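Local coordinates for protein telomerase reverse transcriptase (Takifugu rubripes, PDB 4LMO) that extends chromosome ends by reverse-transcribing the template within telomerase RNA, and is represented here by its RNA-binding domain, at residues Arg36-Arg41 and Gln78-His83; Val47-Val52 and Arg67-Met72; Glu162-Ala167 and Trp207-Phe212; Glu168-Ile173 and Gln199-Phe204. All blocks are in the same frame, centred on the assembly; numbering follows the deposited sequence.

Contact 1 of 4, residues Arg36-Arg41 and Gln78-His83; sequences RKIQGR and QLLRQH
Leu-80, on helix 73-85, drives its isobutyl group into the turn that starts helix 40-48 in this telomerase RNA-binding domain, a mostly helical fold. Its two methyl groups divide the work. CD2 meets the side chain of Ile-38, coming 3.7 Å from Ile-38 CD1, and the two side chains cross at about a right angle. CD1 instead lies against main chain: Leu-80 CD1 is 3.3 Å from Gln-39 C, the carbonyl carbon, and 3.5 Å from Gly-40 N. No hydrogen bond joins the two segments, and with 133 Å² buried the interface is small, with aliphatic groups packed on each other and on main chain.

The torsions account for the reach. Ile-38 holds CG1 between its own N and carbonyl carbon (chi1 74°), and the extended second torsion (156°) carries CD1 toward helix 73-85. An alanine here lacks CG1, CG2 and CD1, and the loss of the CG1-CD1 arm would probably open a gap beside Leu-80 CD2. The backbones are nearest at Gly-40 and Leu-80, whose CA atoms are 6.8 Å apart.

Further out, Leu-43 of helix 40-48 also touches Leu-80, and Ile-38 packs on Leu-55. The start of helix 40-48 is fastened by Asp-42, whose OD2 accepts a hydrogen bond from the backbone N of Gln-39, the N-cap residue, and pairs with Arg-36 NH1 in a salt bridge. A polar tie to helix 73-85 comes from beyond the segments: Ile-38 O, 3.6 Å from Leu-80 CD1, is hydrogen-bonded to Arg-84 NH2.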
# COMPACT_ATOMS: atom_id res chain seq x y z
N ARG A 36 -14.80 -14.48 -2.22
CA ARG A 36 -15.04 -14.18 -0.81
C ARG A 36 -14.08 -13.12 -0.27
O ARG A 36 -12.97 -12.94 -0.79
CB ARG A 36 -14.96 -15.46 0.04
CG ARG A 36 -13.58 -16.11 0.12
CD ARG A 36 -13.55 -17.15 1.23
NE ARG A 36 -12.23 -17.77 1.39
CZ ARG A 36 -11.26 -17.29 2.17
NH1 ARG A 36 -11.44 -16.18 2.87
NH2 ARG A 36 -10.11 -17.94 2.25
N LYS A 37 -14.54 -12.41 0.76
CA LYS A 37 -13.74 -11.41 1.47
C LYS A 37 -12.49 -12.07 2.04
O LYS A 37 -12.52 -13.26 2.39
CB LYS A 37 -14.58 -10.84 2.62
CG LYS A 37 -14.40 -9.36 2.89
CD LYS A 37 -15.58 -8.55 2.37
CE LYS A 37 -15.58 -7.15 2.96
NZ LYS A 37 -16.87 -6.44 2.75
N ILE A 38 -11.39 -11.33 2.13
CA ILE A 38 -10.15 -11.90 2.68
C ILE A 38 -10.01 -11.72 4.19
O ILE A 38 -10.36 -10.67 4.73
CB ILE A 38 -8.87 -11.45 1.93
CG1 ILE A 38 -8.49 -10.00 2.27
CG2 ILE A 38 -9.03 -11.65 0.43
CD1 ILE A 38 -7.02 -9.69 2.06
N GLN A 39 -9.51 -12.76 4.85
CA GLN A 39 -9.35 -12.76 6.31
C GLN A 39 -7.87 -12.72 6.70
O GLN A 39 -7.00 -12.80 5.83
CB GLN A 39 -10.04 -13.99 6.92
CG GLN A 39 -11.50 -14.16 6.55
CD GLN A 39 -12.39 -13.00 6.98
OE1 GLN A 39 -12.13 -12.34 7.98
NE2 GLN A 39 -13.45 -12.76 6.22
N GLY A 40 -7.60 -12.57 7.99
CA GLY A 40 -6.23 -12.47 8.51
C GLY A 40 -5.31 -13.59 8.03
O GLY A 40 -4.17 -13.34 7.65
N ARG A 41 -5.83 -14.81 8.06
CA ARG A 41 -5.13 -16.00 7.58
C ARG A 41 -4.76 -15.88 6.10
O ARG A 41 -3.66 -16.27 5.69
CB ARG A 41 -5.99 -17.24 7.87
CG ARG A 41 -5.79 -18.45 6.98
CD ARG A 41 -7.04 -19.32 6.98
NE ARG A 41 -8.06 -18.84 6.05
CZ ARG A 41 -9.08 -18.04 6.37
NH1 ARG A 41 -9.94 -17.67 5.42
NH2 ARG A 41 -9.26 -17.60 7.61
N GLN A 78 -6.91 -7.97 12.61
CA GLN A 78 -7.05 -6.61 13.11
C GLN A 78 -6.68 -5.59 12.04
O GLN A 78 -7.40 -4.61 11.83
CB GLN A 78 -6.18 -6.42 14.36
CG GLN A 78 -6.42 -5.12 15.12
CD GLN A 78 -5.37 -4.85 16.18
OE1 GLN A 78 -5.14 -3.70 16.56
NE2 GLN A 78 -4.73 -5.91 16.67
N LEU A 79 -5.55 -5.83 11.36
CA LEU A 79 -5.08 -4.99 10.27
C LEU A 79 -6.13 -4.83 9.18
O LEU A 79 -6.40 -3.72 8.72
CB LEU A 79 -3.78 -5.56 9.68
CG LEU A 79 -2.98 -4.77 8.63
CD1 LEU A 79 -1.53 -5.24 8.59
CD2 LEU A 79 -3.61 -4.88 7.24
N LEU A 80 -6.72 -5.95 8.76
CA LEU A 80 -7.76 -5.94 7.74
C LEU A 80 -9.03 -5.23 8.19
O LEU A 80 -9.70 -4.59 7.39
CB LEU A 80 -8.08 -7.37 7.28
CG LEU A 80 -7.05 -8.05 6.37
CD1 LEU A 80 -7.36 -9.52 6.24
CD2 LEU A 80 -7.01 -7.39 5.00
N ARG A 81 -9.33 -5.35 9.48
CA ARG A 81 -10.50 -4.70 10.07
C ARG A 81 -10.32 -3.18 10.10
O ARG A 81 -11.26 -2.43 9.82
CB ARG A 81 -10.72 -5.23 11.49
CG ARG A 81 -12.17 -5.41 11.90
CD ARG A 81 -12.29 -6.64 12.80
NE ARG A 81 -11.25 -6.66 13.83
CZ ARG A 81 -10.61 -7.75 14.24
NH1 ARG A 81 -10.89 -8.94 13.72
NH2 ARG A 81 -9.68 -7.65 15.18
N GLN A 82 -9.10 -2.75 10.43
CA GLN A 82 -8.76 -1.33 10.45
C GLN A 82 -8.69 -0.75 9.04
O GLN A 82 -8.96 0.43 8.84
CB GLN A 82 -7.44 -1.11 11.19
CG GLN A 82 -7.52 -1.34 12.69
CD GLN A 82 -6.22 -1.07 13.42
OE1 GLN A 82 -5.38 -0.31 12.96
NE2 GLN A 82 -6.05 -1.71 14.58
N HIS A 83 -8.33 -1.59 8.07
CA HIS A 83 -8.35 -1.21 6.65
C HIS A 83 -9.75 -0.99 6.15
O HIS A 83 -10.00 -0.04 5.39
CB HIS A 83 -7.65 -2.26 5.79
CG HIS A 83 -8.06 -2.21 4.34
ND1 HIS A 83 -7.75 -1.19 3.53
CD2 HIS A 83 -8.80 -3.11 3.57
CE1 HIS A 83 -8.25 -1.41 2.30
NE2 HIS A 83 -8.90 -2.59 2.33

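Contact 2 of 4, residues Val47-Val52 and Arg67-Met72; sequences VFFEGV and RRFFNM
Phe-69 presents one ring face to Phe-49, whose CZ stands 3.7 Å from Phe-69 CG and is displaced toward the rim. This is an edge-to-face (T-shaped) pair: the centroids are 4.9 Å apart, the planes meet at 69°, and Phe-49 supplies the edge. Phe-48 completes the aromatic cluster. Phe-69 CE2 sits over one face of the Phe-48 ring, 3.7 Å from Phe-48 CG, and the two planes are inclined at 59°, an oblique pair. Val-47 CG1 lies over the centre of a Phe-48 face, 3.6 Å from its plane. Met-72 adds a Met-aromatic contact from an oblique direction, with SD 5.0 Å from the Phe-48 centroid. Trp-180, from a loop, packs against both Phe-48 and Met-72.

All three phenylalanines place CG opposite the carbonyl carbon; for Phe-69 (chi1 -66°) this sends the ring from its short helix into the angle between Phe-48 and Phe-49. Replacing Phe-69 by alanine would probably leave the edge of Phe-49 without its aromatic face and open a gap beside Phe-48. No hydrogen bond crosses between the segments, and their 167 Å² of buried surface comes from rings and the methionine.

The cluster joins the C-terminal end of helix 40-48 to helix 67-70, part of a region thought by similarity to interact with the RNA template. Helix 191-220 closes in beside both helices: Ile-200 touches Phe-48 of helix 40-48, while on helix 67-70 Tyr-196 touches Phe-69 and Glu-193 forms a salt bridge with Arg-68.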
# COMPACT_ATOMS: atom_id res chain seq x y z
N VAL A 47 1.44 -12.32 2.39
CA VAL A 47 2.66 -11.66 2.87
C VAL A 47 3.85 -12.62 2.99
O VAL A 47 4.97 -12.26 2.61
CB VAL A 47 2.41 -10.92 4.20
CG1 VAL A 47 3.68 -10.23 4.70
CG2 VAL A 47 1.29 -9.89 4.04
N PHE A 48 3.61 -13.83 3.50
CA PHE A 48 4.72 -14.72 3.88
C PHE A 48 4.87 -16.01 3.09
O PHE A 48 5.95 -16.61 3.10
CB PHE A 48 4.64 -15.06 5.38
CG PHE A 48 4.67 -13.86 6.28
CD1 PHE A 48 5.83 -13.10 6.42
CD2 PHE A 48 3.54 -13.49 6.99
CE1 PHE A 48 5.86 -11.99 7.25
CE2 PHE A 48 3.56 -12.38 7.83
CZ PHE A 48 4.72 -11.63 7.96
N PHE A 49 3.81 -16.45 2.42
CA PHE A 49 3.80 -17.77 1.78
C PHE A 49 3.67 -17.71 0.25
O PHE A 49 4.68 -17.55 -0.45
CB PHE A 49 2.74 -18.68 2.42
CG PHE A 49 3.01 -18.98 3.88
CD1 PHE A 49 3.75 -20.10 4.25
CD2 PHE A 49 2.53 -18.14 4.88
CE1 PHE A 49 4.00 -20.38 5.58
CE2 PHE A 49 2.78 -18.41 6.22
CZ PHE A 49 3.52 -19.53 6.57
N GLU A 50 2.45 -17.84 -0.27
CA GLU A 50 2.23 -17.89 -1.72
C GLU A 50 2.47 -16.57 -2.46
O GLU A 50 2.87 -16.58 -3.62
CB GLU A 50 0.82 -18.41 -2.04
CG GLU A 50 0.67 -19.92 -1.94
CD GLU A 50 0.28 -20.39 -0.55
OE1 GLU A 50 0.27 -19.56 0.38
OE2 GLU A 50 -0.01 -21.59 -0.39
N GLY A 51 2.22 -15.45 -1.78
CA GLY A 51 2.25 -14.15 -2.43
C GLY A 51 0.86 -13.73 -2.86
O GLY A 51 -0.13 -14.33 -2.43
N VAL A 52 0.78 -12.71 -3.72
CA VAL A 52 -0.51 -12.17 -4.18
C VAL A 52 -1.37 -13.17 -4.95
O VAL A 52 -2.60 -13.08 -4.93
CB VAL A 52 -0.35 -10.88 -5.03
CG1 VAL A 52 0.03 -9.70 -4.14
CG2 VAL A 52 0.67 -11.06 -6.15
N ARG A 67 2.67 -22.95 13.84
CA ARG A 67 2.26 -22.30 15.09
C ARG A 67 2.69 -20.83 15.16
O ARG A 67 1.93 -19.98 15.60
CB ARG A 67 2.78 -23.07 16.31
CG ARG A 67 1.98 -22.80 17.58
CD ARG A 67 2.64 -23.40 18.81
NE ARG A 67 2.09 -22.82 20.04
CZ ARG A 67 2.64 -21.80 20.71
NH1 ARG A 67 3.76 -21.23 20.28
NH2 ARG A 67 2.05 -21.35 21.81
N ARG A 68 3.92 -20.55 14.70
CA ARG A 68 4.48 -19.20 14.66
C ARG A 68 3.58 -18.24 13.88
O ARG A 68 3.27 -17.14 14.35
CB ARG A 68 5.88 -19.22 14.05
CG ARG A 68 6.74 -18.01 14.39
CD ARG A 68 7.97 -17.90 13.50
NE ARG A 68 8.97 -18.94 13.76
CZ ARG A 68 10.03 -18.79 14.54
NH1 ARG A 68 10.26 -17.64 15.17
NH2 ARG A 68 10.88 -19.79 14.70
N PHE A 69 3.15 -18.67 12.69
CA PHE A 69 2.33 -17.84 11.82
C PHE A 69 0.85 -17.90 12.18
O PHE A 69 0.10 -16.96 11.91
CB PHE A 69 2.56 -18.22 10.35
CG PHE A 69 3.95 -17.90 9.86
CD1 PHE A 69 4.99 -18.81 10.01
CD2 PHE A 69 4.22 -16.68 9.25
CE1 PHE A 69 6.27 -18.52 9.57
CE2 PHE A 69 5.50 -16.37 8.80
CZ PHE A 69 6.53 -17.29 8.96
N PHE A 70 0.43 -19.00 12.81
CA PHE A 70 -0.94 -19.13 13.30
C PHE A 70 -1.24 -18.10 14.39
O PHE A 70 -2.35 -17.57 14.46
CB PHE A 70 -1.23 -20.55 13.82
CG PHE A 70 -2.62 -20.72 14.37
CD1 PHE A 70 -2.84 -20.81 15.74
CD2 PHE A 70 -3.72 -20.77 13.51
CE1 PHE A 70 -4.12 -20.96 16.25
CE2 PHE A 70 -5.00 -20.91 14.01
CZ PHE A 70 -5.20 -21.01 15.38
N ASN A 71 -0.26 -17.83 15.24
CA ASN A 71 -0.42 -16.86 16.32
C ASN A 71 -0.51 -15.41 15.83
O ASN A 71 -0.92 -14.53 16.59
CB ASN A 71 0.69 -17.02 17.35
CG ASN A 71 0.57 -18.31 18.14
OD1 ASN A 71 1.57 -18.96 18.44
ND2 ASN A 71 -0.66 -18.69 18.49
N MET A 72 -0.14 -15.18 14.58
CA MET A 72 -0.19 -13.85 13.97
C MET A 72 -1.58 -13.52 13.41
O MET A 72 -1.87 -12.36 13.11
CB MET A 72 0.84 -13.72 12.84
CG MET A 72 2.28 -14.05 13.23
SD MET A 72 3.34 -14.00 11.78
CE MET A 72 4.85 -14.74 12.42

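Contact 3 of 4, residues Glu162-Ala167 and Trp207-Phe212; sequences ERLSVA and WLLDGF
Leu-164 and Leu-209 reach toward each other tip to tip, one from the turn leading into helix 166-169 and the other from the long helix 191-220 of the RNA-binding domain. The closest approach is 3.6 Å, between Leu-164 CD1 and Leu-209 CD2, and the same Leu-209 methyl lies 3.7 Å from Leu-164 CG. Both leucines carry CG trans to the backbone nitrogen (chi1 -166° and -169°), an extended start that projects each branch across the gap between backbones whose nearest CA atoms, those of Leu-164 and Asp-210, are 8.5 Å apart. On the flank, Leu-164 CD1 also lies 4.4 Å from Asp-210 CB, the aliphatic part of that acidic side chain.

Leu-209 is backed by Tyr-148, Val-152 and Phe-155 of helix 142-158, which make it part of the buried interior, whereas Leu-164 is partly exposed. The helix of Leu-209 widens into a pi-type turn over 208-212, where Trp-207 O accepts from the amides of both Gly-211 and Phe-212.

With no hydrogen bond or salt bridge across the 108 Å² interface, cohesion probably comes from dispersion and the partial exclusion of water from a few aliphatic carbons, an interaction with little directional demand.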
# COMPACT_ATOMS: atom_id res chain seq x y z
N GLU A 162 11.48 1.78 -8.14
CA GLU A 162 12.00 0.48 -8.54
C GLU A 162 13.41 0.22 -7.98
O GLU A 162 13.99 -0.85 -8.21
CB GLU A 162 11.97 0.34 -10.08
CG GLU A 162 13.12 1.00 -10.84
CD GLU A 162 13.06 2.52 -10.89
OE1 GLU A 162 12.14 3.12 -10.29
OE2 GLU A 162 13.95 3.12 -11.53
N ARG A 163 13.94 1.19 -7.24
CA ARG A 163 15.26 1.07 -6.61
C ARG A 163 15.15 0.86 -5.10
O ARG A 163 16.00 1.32 -4.33
CB ARG A 163 16.15 2.26 -6.98
CG ARG A 163 16.51 2.29 -8.46
CD ARG A 163 17.31 3.52 -8.84
NE ARG A 163 17.40 3.66 -10.30
CZ ARG A 163 18.07 4.63 -10.92
NH1 ARG A 163 18.73 5.55 -10.23
NH2 ARG A 163 18.09 4.67 -12.25
N LEU A 164 14.09 0.17 -4.71
CA LEU A 164 13.83 -0.26 -3.34
C LEU A 164 14.94 -1.19 -2.86
O LEU A 164 15.41 -2.05 -3.62
CB LEU A 164 12.48 -0.98 -3.30
CG LEU A 164 11.73 -1.31 -2.01
CD1 LEU A 164 10.25 -1.45 -2.33
CD2 LEU A 164 12.25 -2.57 -1.33
N SER A 165 15.37 -1.02 -1.62
CA SER A 165 16.36 -1.92 -1.02
C SER A 165 15.92 -2.40 0.35
O SER A 165 15.62 -1.60 1.24
CB SER A 165 17.73 -1.26 -0.94
OG SER A 165 18.67 -2.14 -0.35
N VAL A 166 15.90 -3.72 0.52
CA VAL A 166 15.54 -4.36 1.78
C VAL A 166 16.58 -4.04 2.86
O VAL A 166 16.22 -3.75 4.00
CB VAL A 166 15.34 -5.88 1.60
CG1 VAL A 166 15.08 -6.57 2.94
CG2 VAL A 166 14.19 -6.16 0.64
N ALA A 167 17.85 -4.08 2.47
CA ALA A 167 18.97 -3.77 3.37
C ALA A 167 18.90 -2.34 3.92
O ALA A 167 19.24 -2.10 5.07
CB ALA A 167 20.29 -4.01 2.66
N TRP A 207 6.88 -6.05 2.11
CA TRP A 207 5.48 -6.06 1.66
C TRP A 207 4.83 -4.74 1.94
O TRP A 207 4.07 -4.23 1.12
CB TRP A 207 4.68 -7.16 2.33
CG TRP A 207 3.20 -7.10 2.01
CD1 TRP A 207 2.56 -7.58 0.87
CD2 TRP A 207 2.13 -6.49 2.82
NE1 TRP A 207 1.21 -7.33 0.92
CE2 TRP A 207 0.89 -6.68 2.06
CE3 TRP A 207 2.07 -5.84 4.05
CZ2 TRP A 207 -0.34 -6.23 2.53
CZ3 TRP A 207 0.83 -5.39 4.52
CH2 TRP A 207 -0.35 -5.58 3.77
N LEU A 208 5.14 -4.19 3.11
CA LEU A 208 4.52 -2.96 3.59
C LEU A 208 4.83 -1.77 2.68
O LEU A 208 3.99 -0.89 2.49
CB LEU A 208 4.98 -2.68 5.03
CG LEU A 208 4.06 -1.95 6.01
CD1 LEU A 208 2.69 -2.59 6.09
CD2 LEU A 208 4.71 -1.92 7.39
N LEU A 209 6.02 -1.77 2.09
CA LEU A 209 6.39 -0.72 1.15
C LEU A 209 5.86 -1.02 -0.26
O LEU A 209 5.19 -0.18 -0.86
CB LEU A 209 7.92 -0.52 1.12
CG LEU A 209 8.45 0.71 0.37
CD1 LEU A 209 7.82 2.00 0.88
CD2 LEU A 209 9.97 0.81 0.47
N ASP A 210 6.15 -2.22 -0.76
CA ASP A 210 5.80 -2.61 -2.12
C ASP A 210 4.31 -2.87 -2.30
O ASP A 210 3.70 -2.41 -3.27
CB ASP A 210 6.61 -3.83 -2.55
CG ASP A 210 6.25 -4.31 -3.95
OD1 ASP A 210 6.68 -3.66 -4.93
OD2 ASP A 210 5.54 -5.33 -4.06
N GLY A 211 3.72 -3.61 -1.37
CA GLY A 211 2.31 -3.97 -1.44
C GLY A 211 1.42 -2.85 -0.94
O GLY A 211 0.54 -2.38 -1.67
N PHE A 212 1.64 -2.43 0.30
CA PHE A 212 0.76 -1.46 0.94
C PHE A 212 0.99 -0.03 0.45
O PHE A 212 0.12 0.54 -0.21
CB PHE A 212 0.85 -1.55 2.48
CG PHE A 212 -0.24 -0.80 3.19
CD1 PHE A 212 -1.52 -1.34 3.29
CD2 PHE A 212 0.01 0.44 3.77
CE1 PHE A 212 -2.53 -0.65 3.95
CE2 PHE A 212 -1.00 1.13 4.42
CZ PHE A 212 -2.27 0.59 4.51

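Contact 4 of 4, residues Glu168-Ile173 and Gln199-Phe204; sequences ELMWKI and QILGQF
Apolar contacts come first, and they converge on one methyl group: Leu-201 CD2 lies 3.7 Å from Ile-173 CG2 and 3.9 Å from Met-170 CE. The leucine's CG is trans to its backbone N (chi1 -176°), which extends the branch from helix 191-220 toward the turn following helix 166-169. Both partners meet it at an oblique slant.

The sulfur makes a different kind of contact. Met-170 SD rests on the helix backbone, 3.9 Å from Gly-202 CA; the CA atoms of Met-170 and Gly-202 are 7.0 Å apart. Bends at chi2 (-84°) and chi3 (-60°) fold the methionine so that SD meets the glycine while CE turns to the leucine.

Hydrogen bonding stays within each segment. Met-170 to Ile-173 form a type II beta turn, closed by Ile-173 N donating to Met-170 O at 3.0 Å, and this turn brings both apolar residues to the same helix. Arg-151 of helix 142-158 holds the turn from outside through Trp-171 O, while Trp-180 and Leu-181 also pack on Leu-201.

Part of the turn belongs to a region that, by similarity, interacts with the RNA template. With only van der Waals contacts spanning the 151 Å² interface, the association depends on how closely the apolar surfaces meet: a bent thioether lying along the backbone at Gly-202, and one leucine methyl shared by two side chains.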
# COMPACT_ATOMS: atom_id res chain seq x y z
N GLU A 168 18.46 -1.41 3.07
CA GLU A 168 18.28 -0.02 3.46
C GLU A 168 17.02 0.14 4.31
O GLU A 168 16.97 0.96 5.22
CB GLU A 168 18.19 0.88 2.23
CG GLU A 168 19.50 1.01 1.45
CD GLU A 168 19.32 1.68 0.10
OE1 GLU A 168 18.23 2.24 -0.17
OE2 GLU A 168 20.28 1.66 -0.70
N LEU A 169 16.00 -0.65 3.99
CA LEU A 169 14.73 -0.62 4.70
C LEU A 169 14.86 -1.15 6.13
O LEU A 169 14.25 -0.62 7.05
CB LEU A 169 13.68 -1.42 3.92
CG LEU A 169 12.20 -1.07 4.09
CD1 LEU A 169 11.92 0.37 3.66
CD2 LEU A 169 11.33 -2.04 3.30
N MET A 170 15.68 -2.18 6.29
CA MET A 170 15.84 -2.88 7.57
C MET A 170 16.96 -2.29 8.44
O MET A 170 17.12 -2.70 9.60
CB MET A 170 16.13 -4.36 7.34
CG MET A 170 14.99 -5.16 6.72
SD MET A 170 13.78 -5.75 7.93
CE MET A 170 14.80 -6.77 9.00
N TRP A 171 17.72 -1.36 7.89
CA TRP A 171 18.91 -0.84 8.57
C TRP A 171 18.61 -0.20 9.89
O TRP A 171 17.84 0.76 9.97
CB TRP A 171 19.68 0.12 7.67
CG TRP A 171 21.04 0.50 8.21
CD1 TRP A 171 21.98 -0.34 8.80
CD2 TRP A 171 21.67 1.83 8.21
NE1 TRP A 171 23.11 0.36 9.17
CE2 TRP A 171 22.99 1.66 8.84
CE3 TRP A 171 21.28 3.09 7.77
CZ2 TRP A 171 23.86 2.73 9.01
CZ3 TRP A 171 22.18 4.16 7.95
CH2 TRP A 171 23.43 3.98 8.56
N LYS A 172 19.21 -0.76 10.94
CA LYS A 172 19.05 -0.31 12.33
C LYS A 172 17.67 -0.59 12.93
O LYS A 172 17.38 -0.14 14.04
CB LYS A 172 19.42 1.17 12.50
CG LYS A 172 20.92 1.45 12.46
CD LYS A 172 21.21 2.94 12.64
CE LYS A 172 20.82 3.75 11.42
NZ LYS A 172 21.18 5.19 11.57
N ILE A 173 16.83 -1.34 12.21
CA ILE A 173 15.59 -1.85 12.78
C ILE A 173 15.96 -2.90 13.83
O ILE A 173 16.81 -3.76 13.59
CB ILE A 173 14.66 -2.47 11.70
CG1 ILE A 173 14.12 -1.38 10.76
CG2 ILE A 173 13.53 -3.28 12.33
CD1 ILE A 173 13.05 -0.48 11.34
N GLN A 199 14.33 -12.73 8.56
CA GLN A 199 13.72 -13.16 7.30
C GLN A 199 12.22 -12.83 7.24
O GLN A 199 11.74 -12.27 6.25
CB GLN A 199 13.96 -14.66 7.09
CG GLN A 199 13.40 -15.25 5.80
CD GLN A 199 13.67 -16.74 5.69
OE1 GLN A 199 14.82 -17.18 5.68
NE2 GLN A 199 12.60 -17.53 5.60
N ILE A 200 11.49 -13.18 8.31
CA ILE A 200 10.05 -12.92 8.38
C ILE A 200 9.76 -11.42 8.38
O ILE A 200 8.92 -10.95 7.62
CB ILE A 200 9.39 -13.60 9.61
CG1 ILE A 200 9.59 -15.11 9.58
CG2 ILE A 200 7.91 -13.29 9.67
CD1 ILE A 200 9.38 -15.79 10.91
N LEU A 201 10.48 -10.68 9.23
CA LEU A 201 10.30 -9.23 9.32
C LEU A 201 10.65 -8.53 8.02
O LEU A 201 10.02 -7.53 7.65
CB LEU A 201 11.12 -8.65 10.48
CG LEU A 201 10.97 -7.15 10.77
CD1 LEU A 201 9.58 -6.82 11.32
CD2 LEU A 201 12.05 -6.67 11.72
N GLY A 202 11.66 -9.05 7.32
CA GLY A 202 12.01 -8.57 5.99
C GLY A 202 10.81 -8.65 5.06
O GLY A 202 10.43 -7.65 4.45
N GLN A 203 10.22 -9.84 4.97
CA GLN A 203 9.03 -10.06 4.15
C GLN A 203 7.92 -9.06 4.44
O GLN A 203 7.30 -8.52 3.52
CB GLN A 203 8.48 -11.47 4.36
CG GLN A 203 9.21 -12.58 3.62
CD GLN A 203 8.67 -13.94 4.00
OE1 GLN A 203 8.76 -14.36 5.16
NE2 GLN A 203 8.10 -14.65 3.03
N PHE A 204 7.67 -8.81 5.72
CA PHE A 204 6.59 -7.92 6.14
C PHE A 204 6.90 -6.46 5.82
O PHE A 204 6.09 -5.78 5.20
CB PHE A 204 6.27 -8.11 7.63
CG PHE A 204 5.35 -7.06 8.20
CD1 PHE A 204 3.99 -7.07 7.90
CD2 PHE A 204 5.84 -6.07 9.04
CE1 PHE A 204 3.14 -6.11 8.42
CE2 PHE A 204 4.99 -5.10 9.56
CZ PHE A 204 3.64 -5.12 9.25

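Overall arrangement
Contacts 1 and 2 are buried and share helix 40-48, contact 1 at its start and contact 2 at its end; contacts 3 and 4 are partly buried and share helices 166-169 and 191-220, their centres 10 Å apart. None has a hydrogen bond between its segments, but the chemistry differs: aliphatic groups on each other and on backbone in contact 1, aromatic in contact 2, leucine to leucine in contact 3, aliphatic groups and a thioether in contact 4. Helix 191-220 ties contact 2 to contacts 3 and 4. Val-47 CG2 packs 3.7 Å from Trp-207 CD2, and Phe-48 O probably accepts a hydrogen bond from Gln-203 NE2 (2.9 Å). Contact 1 touches none of the others.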